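PDB 4IRT: uncharacterized protein from Bacteroides ovatus, which is of unknown function but, as a putative neuraminidase with a BNR repeat-like beta-propeller domain, may act on sialic acid-containing glycans. Local coordinates for residues Ser275-Tyr280 against Thr296-Pro301; Pro313-Arg318 against Ile329-Glu334. All coordinates share one frame; numbering follows the deposited sequence.

Contact 1: residues Ser275-Tyr280 against Thr296-Pro301; sequences SDVPQY and TDRQTP
In a four-stranded antiparallel blade of the beta-propeller, the start of strand 278-285 is met by the loop that leaves the blade's last strand, 290-294, and Gln279 pairs with Arg298 where they touch. The side-chain amide of Gln279 reads the backbone of Arg298 at both polar positions: Arg298 N reaches Gln279 OE1 at 2.9 Å, in the carbonyl plane and on a lone pair, while Gln279 NE2 gives a 3.0 Å bond to Arg298 O. Two bonds on one amide fix its rotation, and the bend at chi2 (-75°) is what turns its end to the loop. The Arg298 side chain slides past it in the opposite direction, with guanidinium and amide planes 57° apart. Arg298 NH1 then meets Pro278 O at 3.3 Å in the guanidinium plane, N-H...O angle 166°, and also donates to Thr300 O within its own loop; Arg298 NE is taken by a salt bridge to Asp332 of the next blade. Nearer the surface, Asp276 and Pro301 lie side by side, Pro301 CB resting 3.6 Å from Asp276 CG. Between these two zones Val277 sets a methyl against the loop backbone, Val277 CG1 lying 3.5 Å from Arg298 O.

Contact 2: residues Pro313-Arg318 against Ile329-Glu334; sequences PIARPR and IFRDEE
Arg331 folds back over residues 313-318, laying one face of its guanidinium on the backbone of Ile314 and Ala315, with Ala315 N 3.5 Å above the plane of the group, over its centre. Bends at chi2 (-85°) and chi3 (-66°) bring it there. The same Ala315 N donates to Arg331 O at 2.9 Å, so a single residue meets the same peptide through both its backbone and its side chain. Ala315 CB packs against the arginine too, 3.7 Å from Arg331 NE. The antiparallel pairing is broken: Arg318 and Ile329 form a hydrogen-bonded pair, with Ile329 N 2.8 Å from Arg318 O, whereas Ile314 and Asp332 make a single bridge, and the register slips by one residue between the two ladders. Beyond the bridge, Glu333 N donates to Pro313 O at 3.0 Å, and the extended Glu333 side chain lies along the proline, Glu333 CD 3.8 Å from Pro313 CB. Alongside, Ile314 CG2 packs 3.5 Å from Asp332 OD1, the same oxygen that accepts from Glu334 N in an Asx turn. Trp365 O accepts from Arg331 NE and Ile312 O from Arg331 NH1. A leucine in place of Arg331 would probably leave these two carbonyls without their donors and the Ala315 peptide without its flat cover. With N-H groups given to two backbone carbonyls and a face laid on the Ala315 peptide, the buried guanidinium probably ties three parts of the chain together through main-chain atoms.

How the contacts relate
Contact 2 is the more deeply set, its centre about 14 Å from the centre of the chain against about 23 Å for contact 1; seven of its nine touching residues are buried, against five buried and five exposed of eleven. The connection from strand 290-294 to 318-322 supplies both 296-301 and 313-318. Contact 1 sets it against a strand start in the preceding blade; contact 2 joins the ends of adjacent strands 318-322 and 325-330 and the chain beyond them. Side-chain groups enter every cross-segment hydrogen bond of contact 1, whereas those of contact 2 join backbone to backbone. Tyr280 OH, 2.5 Å from Ala315 O, and Thr300 OG1, 2.7 Å from Glu334 OE2, make probable hydrogen bonds between the two.

Contact 1: residues Ser275-Tyr280 against Thr296-Pro301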
ATOM      1  N   SER A 275       0.223  18.880  21.823  1.00 15.50           N
ATOM      2  CA  SER A 275       1.553  18.661  21.284  1.00 16.41           C
ATOM      3  C   SER A 275       1.592  19.190  19.850  1.00 15.51           C
ATOM      4  O   SER A 275       0.534  19.420  19.267  1.00 14.47           O
ATOM      5  CB  SER A 275       1.829  17.146  21.236  1.00 17.05           C
ATOM      6  OG  SER A 275       3.134  16.856  20.782  1.00 18.55           O
ATOM      7  N   ASP A 276       2.793  19.402  19.311  1.00 15.39           N
ATOM      8  CA  ASP A 276       2.968  19.670  17.851  1.00 17.06           C
ATOM      9  C   ASP A 276       3.711  18.505  17.158  1.00 15.47           C
ATOM     10  O   ASP A 276       4.225  18.650  16.030  1.00 16.57           O
ATOM     11  CB  ASP A 276       3.714  20.988  17.612  1.00 19.68           C
ATOM     12  CG  ASP A 276       5.006  21.087  18.399  1.00 24.28           C
ATOM     13  OD1 ASP A 276       5.324  20.139  19.158  1.00 25.05           O
ATOM     14  OD2 ASP A 276       5.701  22.117  18.266  1.00 26.95           O
ATOM     15  N   VAL A 277       3.780  17.352  17.823  1.00 14.69           N
ATOM     16  CA  VAL A 277       4.578  16.222  17.319  1.00 13.10           C
ATOM     17  C   VAL A 277       3.724  15.037  16.836  1.00 12.70           C
ATOM     18  O   VAL A 277       3.110  14.335  17.632  1.00 13.81           O
ATOM     19  CB  VAL A 277       5.500  15.683  18.420  1.00 13.93           C
ATOM     20  CG1 VAL A 277       6.331  14.515  17.908  1.00 13.22           C
ATOM     21  CG2 VAL A 277       6.380  16.792  18.996  1.00 14.70           C
ATOM     22  N   PRO A 278       3.732  14.764  15.523  1.00 12.52           N
ATOM     23  CA  PRO A 278       2.975  13.618  15.024  1.00 11.29           C
ATOM     24  C   PRO A 278       3.539  12.330  15.587  1.00 11.61           C
ATOM     25  O   PRO A 278       4.755  12.228  15.780  1.00 11.67           O
ATOM     26  CB  PRO A 278       3.186  13.706  13.500  1.00 10.92           C
ATOM     27  CG  PRO A 278       3.515  15.150  13.258  1.00 11.56           C
ATOM     28  CD  PRO A 278       4.352  15.535  14.431  1.00 11.99           C
ATOM     29  N   GLN A 279       2.669  11.345  15.839  1.00 11.15           N
ATOM     30  CA  GLN A 279       3.071  10.082  16.431  1.00 10.60           C
ATOM     31  C   GLN A 279       2.433   8.970  15.648  1.00 10.18           C
ATOM     32  O   GLN A 279       1.270   9.090  15.244  1.00  9.66           O
ATOM     33  CB  GLN A 279       2.561   9.969  17.885  1.00 11.35           C
ATOM     34  CG  GLN A 279       2.998  11.085  18.815  1.00 12.38           C
ATOM     35  CD  GLN A 279       4.455  10.991  19.259  1.00 12.69           C
ATOM     36  OE1 GLN A 279       5.169  10.028  18.946  1.00 12.53           O
ATOM     37  NE2 GLN A 279       4.902  11.998  19.979  1.00 13.91           N
ATOM     38  N   TYR A 280       3.175   7.882  15.486  1.00  9.96           N
ATOM     39  CA  TYR A 280       2.670   6.679  14.870  1.00 10.01           C
ATOM     40  C   TYR A 280       1.570   6.012  15.713  1.00  9.66           C
ATOM     41  O   TYR A 280       1.606   6.023  16.953  1.00 10.10           O
ATOM     42  CB  TYR A 280       3.798   5.699  14.621  1.00  9.78           C
ATOM     43  CG  TYR A 280       4.703   6.005  13.461  1.00  9.34           C
ATOM     44  CD1 TYR A 280       4.259   5.845  12.141  1.00  9.38           C
ATOM     45  CD2 TYR A 280       6.040   6.430  13.661  1.00  9.18           C
ATOM     46  CE1 TYR A 280       5.090   6.065  11.070  1.00  8.64           C
ATOM     47  CE2 TYR A 280       6.880   6.682  12.559  1.00  8.33           C
ATOM     48  CZ  TYR A 280       6.403   6.484  11.292  1.00  8.68           C
ATOM     49  OH  TYR A 280       7.178   6.658  10.160  1.00  9.12           O
ATOM     50  N   THR A 296       5.209   5.063  19.179  1.00 15.19           N
ATOM     51  CA  THR A 296       6.495   5.568  19.728  1.00 16.06           C
ATOM     52  C   THR A 296       6.265   6.872  20.483  1.00 15.36           C
ATOM     53  O   THR A 296       5.144   7.338  20.557  1.00 15.23           O
ATOM     54  CB  THR A 296       7.638   5.667  18.676  1.00 20.71           C
ATOM     55  OG1 THR A 296       7.371   6.704  17.753  1.00 19.04           O
ATOM     56  CG2 THR A 296       7.831   4.355  17.899  1.00 22.04           C
ATOM     57  N   ASP A 297       7.302   7.402  21.111  1.00 15.11           N
ATOM     58  CA  ASP A 297       7.203   8.660  21.827  1.00 18.12           C
ATOM     59  C   ASP A 297       8.176   9.627  21.172  1.00 16.03           C
ATOM     60  O   ASP A 297       9.232   9.947  21.715  1.00 15.40           O
ATOM     61  CB  ASP A 297       7.509   8.492  23.330  1.00 24.23           C
ATOM     62  CG  ASP A 297       7.291   9.795  24.124  1.00 27.67           C
ATOM     63  OD1 ASP A 297       6.454  10.649  23.721  1.00 26.38           O
ATOM     64  OD2 ASP A 297       7.963   9.979  25.168  1.00 32.64           O
ATOM     65  N   ARG A 298       7.834  10.047  19.965  1.00 15.52           N
ATOM     66  CA  ARG A 298       8.661  10.988  19.214  1.00 14.78           C
ATOM     67  C   ARG A 298       8.719  12.339  19.927  1.00 15.64           C
ATOM     68  O   ARG A 298       7.754  12.752  20.541  1.00 15.22           O
ATOM     69  CB  ARG A 298       8.083  11.194  17.807  1.00 14.44           C
ATOM     70  CG  ARG A 298       7.869   9.941  16.984  1.00 13.97           C
ATOM     71  CD  ARG A 298       7.404  10.253  15.568  1.00 13.67           C
ATOM     72  NE  ARG A 298       8.515  10.844  14.820  1.00 12.61           N
ATOM     73  CZ  ARG A 298       8.682  12.139  14.539  1.00 13.78           C
ATOM     74  NH1 ARG A 298       7.764  13.056  14.833  1.00 13.54           N
ATOM     75  NH2 ARG A 298       9.788  12.519  13.906  1.00 13.77           N
ATOM     76  N   GLN A 299       9.846  13.029  19.771  1.00 16.50           N
ATOM     77  CA  GLN A 299      10.126  14.336  20.360  1.00 19.37           C
ATOM     78  C   GLN A 299      10.153  15.496  19.360  1.00 18.59           C
ATOM     79  O   GLN A 299      10.065  16.658  19.761  1.00 20.11           O
ATOM     80  CB  GLN A 299      11.541  14.289  20.976  1.00 21.94           C
ATOM     81  CG  GLN A 299      11.700  13.269  22.086  1.00 25.74           C
ATOM     82  CD  GLN A 299      10.673  13.519  23.167  1.00 28.93           C
ATOM     83  OE1 GLN A 299      10.749  14.529  23.865  1.00 29.85           O
ATOM     84  NE2 GLN A 299       9.673  12.638  23.271  1.00 26.06           N
ATOM     85  N   THR A 300      10.355  15.184  18.090  1.00 16.67           N
ATOM     86  CA  THR A 300      10.665  16.179  17.072  1.00 19.37           C
ATOM     87  C   THR A 300       9.413  16.534  16.260  1.00 17.22           C
ATOM     88  O   THR A 300       8.848  15.678  15.581  1.00 16.34           O
ATOM     89  CB  THR A 300      11.753  15.656  16.123  1.00 20.82           C
ATOM     90  OG1 THR A 300      12.811  15.113  16.917  1.00 21.84           O
ATOM     91  CG2 THR A 300      12.300  16.758  15.210  1.00 20.80           C
ATOM     92  N   PRO A 301       8.969  17.793  16.367  1.00 15.70           N
ATOM     93  CA  PRO A 301       7.773  18.251  15.684  1.00 14.76           C
ATOM     94  C   PRO A 301       7.947  18.382  14.194  1.00 14.94           C
ATOM     95  O   PRO A 301       9.064  18.572  13.712  1.00 15.34           O
ATOM     96  CB  PRO A 301       7.509  19.634  16.284  1.00 14.99           C
ATOM     97  CG  PRO A 301       8.839  20.101  16.786  1.00 16.49           C
ATOM     98  CD  PRO A 301       9.527  18.840  17.253  1.00 16.95           C
TER

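Contact 2: residues Pro313-Arg318 against Ile329-Glu334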
ATOM      1  N   PRO A 313       9.396  14.003   7.459  1.00 15.39           N
ATOM      2  CA  PRO A 313      10.474  13.372   8.215  1.00 14.62           C
ATOM      3  C   PRO A 313      10.244  11.927   8.618  1.00 12.82           C
ATOM      4  O   PRO A 313      11.178  11.266   9.076  1.00 13.47           O
ATOM      5  CB  PRO A 313      10.558  14.227   9.497  1.00 16.84           C
ATOM      6  CG  PRO A 313       9.723  15.421   9.259  1.00 17.07           C
ATOM      7  CD  PRO A 313       8.733  15.074   8.219  1.00 17.04           C
ATOM      8  N   ILE A 314       9.001  11.458   8.511  1.00 10.62           N
ATOM      9  CA  ILE A 314       8.691  10.072   8.823  1.00 11.02           C
ATOM     10  C   ILE A 314       7.933   9.442   7.639  1.00 10.49           C
ATOM     11  O   ILE A 314       7.263  10.132   6.851  1.00 11.12           O
ATOM     12  CB  ILE A 314       7.892   9.909  10.131  1.00 12.33           C
ATOM     13  CG1 ILE A 314       6.514  10.523  10.030  1.00 12.16           C
ATOM     14  CG2 ILE A 314       8.630  10.547  11.312  1.00 12.68           C
ATOM     15  CD1 ILE A 314       5.672  10.349  11.268  1.00 12.39           C
ATOM     16  N   ALA A 315       8.068   8.124   7.517  1.00 10.17           N
ATOM     17  CA  ALA A 315       7.389   7.376   6.473  1.00 10.25           C
ATOM     18  C   ALA A 315       6.000   6.972   6.898  1.00 10.12           C
ATOM     19  O   ALA A 315       5.762   6.684   8.067  1.00 10.44           O
ATOM     20  CB  ALA A 315       8.177   6.129   6.129  1.00 10.91           C
ATOM     21  N   ARG A 316       5.101   6.876   5.939  1.00  9.11           N
ATOM     22  CA  ARG A 316       3.850   6.195   6.190  1.00  8.79           C
ATOM     23  C   ARG A 316       4.145   4.680   6.400  1.00  9.06           C
ATOM     24  O   ARG A 316       5.041   4.116   5.775  1.00 10.49           O
ATOM     25  CB  ARG A 316       2.897   6.423   5.051  1.00  9.44           C
ATOM     26  CG  ARG A 316       2.448   7.865   5.016  1.00 10.08           C
ATOM     27  CD  ARG A 316       1.667   8.208   3.784  1.00 10.72           C
ATOM     28  NE  ARG A 316       2.518   8.152   2.609  1.00 11.21           N
ATOM     29  CZ  ARG A 316       2.176   8.604   1.414  1.00 12.75           C
ATOM     30  NH1 ARG A 316       0.977   9.112   1.203  1.00 12.83           N
ATOM     31  NH2 ARG A 316       3.028   8.499   0.408  1.00 12.69           N
ATOM     32  N   PRO A 317       3.433   4.047   7.330  1.00  9.09           N
ATOM     33  CA  PRO A 317       3.836   2.733   7.792  1.00  8.91           C
ATOM     34  C   PRO A 317       3.190   1.530   7.134  1.00  9.16           C
ATOM     35  O   PRO A 317       2.150   1.638   6.463  1.00  9.73           O
ATOM     36  CB  PRO A 317       3.449   2.788   9.266  1.00  9.17           C
ATOM     37  CG  PRO A 317       2.199   3.589   9.267  1.00  8.80           C
ATOM     38  CD  PRO A 317       2.469   4.681   8.254  1.00  8.25           C
ATOM     39  N   ARG A 318       3.799   0.373   7.366  1.00 10.27           N
ATOM     40  CA  ARG A 318       3.180  -0.928   7.032  1.00 10.50           C
ATOM     41  C   ARG A 318       3.166  -1.787   8.289  1.00  9.68           C
ATOM     42  O   ARG A 318       3.958  -1.558   9.208  1.00 10.09           O
ATOM     43  CB  ARG A 318       3.950  -1.681   5.943  1.00 11.40           C
ATOM     44  CG  ARG A 318       3.968  -1.057   4.546  1.00 14.32           C
ATOM     45  CD  ARG A 318       2.812  -1.525   3.733  1.00 15.21           C
ATOM     46  NE  ARG A 318       2.751  -1.081   2.333  1.00 13.77           N
ATOM     47  CZ  ARG A 318       2.617  -1.898   1.298  1.00 16.32           C
ATOM     48  NH1 ARG A 318       2.635  -3.229   1.448  1.00 17.72           N
ATOM     49  NH2 ARG A 318       2.507  -1.392   0.089  1.00 18.51           N
ATOM     50  N   ILE A 329       6.352  -1.417  10.661  1.00  9.86           N
ATOM     51  CA  ILE A 329       7.519  -0.992   9.913  1.00  9.58           C
ATOM     52  C   ILE A 329       7.418   0.501   9.550  1.00  8.75           C
ATOM     53  O   ILE A 329       6.362   0.972   9.078  1.00  8.42           O
ATOM     54  CB  ILE A 329       7.704  -1.830   8.642  1.00 10.43           C
ATOM     55  CG1 ILE A 329       7.661  -3.330   8.952  1.00 11.27           C
ATOM     56  CG2 ILE A 329       9.018  -1.475   7.970  1.00 10.31           C
ATOM     57  CD1 ILE A 329       8.765  -3.803   9.886  1.00 13.56           C
ATOM     58  N   PHE A 330       8.477   1.246   9.859  1.00  8.19           N
ATOM     59  CA  PHE A 330       8.510   2.667   9.654  1.00  8.41           C
ATOM     60  C   PHE A 330       9.923   3.193   9.354  1.00  8.91           C
ATOM     61  O   PHE A 330      10.856   2.423   9.194  1.00  8.67           O
ATOM     62  CB  PHE A 330       7.892   3.376  10.850  1.00  9.02           C
ATOM     63  CG  PHE A 330       8.705   3.329  12.106  1.00 10.38           C
ATOM     64  CD1 PHE A 330       8.686   2.209  12.933  1.00 10.65           C
ATOM     65  CD2 PHE A 330       9.432   4.450  12.525  1.00 11.07           C
ATOM     66  CE1 PHE A 330       9.367   2.207  14.139  1.00 11.50           C
ATOM     67  CE2 PHE A 330      10.139   4.428  13.711  1.00 11.68           C
ATOM     68  CZ  PHE A 330      10.125   3.295  14.512  1.00 11.77           C
ATOM     69  N   ARG A 331      10.024   4.504   9.210  1.00  8.70           N
ATOM     70  CA  ARG A 331      11.316   5.167   8.990  1.00  8.99           C
ATOM     71  C   ARG A 331      11.181   6.550   9.579  1.00  9.22           C
ATOM     72  O   ARG A 331      10.209   7.258   9.292  1.00 10.54           O
ATOM     73  CB  ARG A 331      11.622   5.175   7.495  1.00  9.04           C
ATOM     74  CG  ARG A 331      12.812   6.022   7.026  1.00  9.69           C
ATOM     75  CD  ARG A 331      12.456   7.478   6.800  1.00 10.06           C
ATOM     76  NE  ARG A 331      11.538   7.617   5.686  1.00  9.59           N
ATOM     77  CZ  ARG A 331      10.845   8.709   5.383  1.00  9.58           C
ATOM     78  NH1 ARG A 331      10.899   9.818   6.127  1.00 10.18           N
ATOM     79  NH2 ARG A 331      10.101   8.691   4.298  1.00  9.67           N
ATOM     80  N   ASP A 332      12.179   6.973  10.348  1.00  9.82           N
ATOM     81  CA  ASP A 332      12.079   8.218  11.122  1.00 11.05           C
ATOM     82  C   ASP A 332      13.419   8.946  11.125  1.00 11.51           C
ATOM     83  O   ASP A 332      14.448   8.364  11.471  1.00 10.45           O
ATOM     84  CB  ASP A 332      11.621   7.858  12.549  1.00 11.92           C
ATOM     85  CG  ASP A 332      11.150   9.068  13.392  1.00 13.28           C
ATOM     86  OD1 ASP A 332      11.598  10.224  13.193  1.00 12.70           O
ATOM     87  OD2 ASP A 332      10.348   8.801  14.329  1.00 13.31           O
ATOM     88  N   GLU A 333      13.403  10.226  10.757  1.00 14.01           N
ATOM     89  CA  GLU A 333      14.595  11.084  10.906  1.00 18.07           C
ATOM     90  C   GLU A 333      15.203  11.041  12.309  1.00 18.33           C
ATOM     91  O   GLU A 333      16.435  11.132  12.465  1.00 17.06           O
ATOM     92  CB  GLU A 333      14.287  12.540  10.574  1.00 24.05           C
ATOM     93  CG  GLU A 333      14.316  12.838   9.087  1.00 32.67           C
ATOM     94  CD  GLU A 333      14.337  14.336   8.771  1.00 44.06           C
ATOM     95  OE1 GLU A 333      14.535  15.166   9.697  1.00 39.08           O
ATOM     96  OE2 GLU A 333      14.137  14.670   7.586  1.00 42.92           O
ATOM     97  N   GLU A 334      14.361  10.884  13.322  1.00 18.24           N
ATOM     98  CA  GLU A 334      14.850  10.735  14.703  1.00 20.25           C
ATOM     99  C   GLU A 334      15.744   9.528  14.904  1.00 19.43           C
ATOM    100  O   GLU A 334      16.474   9.480  15.889  1.00 18.85           O
ATOM    101  CB  GLU A 334      13.688  10.579  15.712  1.00 24.37           C
ATOM    102  CG  GLU A 334      13.006  11.879  16.052  1.00 27.48           C
ATOM    103  CD  GLU A 334      12.145  11.807  17.312  1.00 26.52           C
ATOM    104  OE1 GLU A 334      11.998  10.741  17.939  1.00 28.63           O
ATOM    105  OE2 GLU A 334      11.611  12.844  17.674  1.00 26.37           O
TER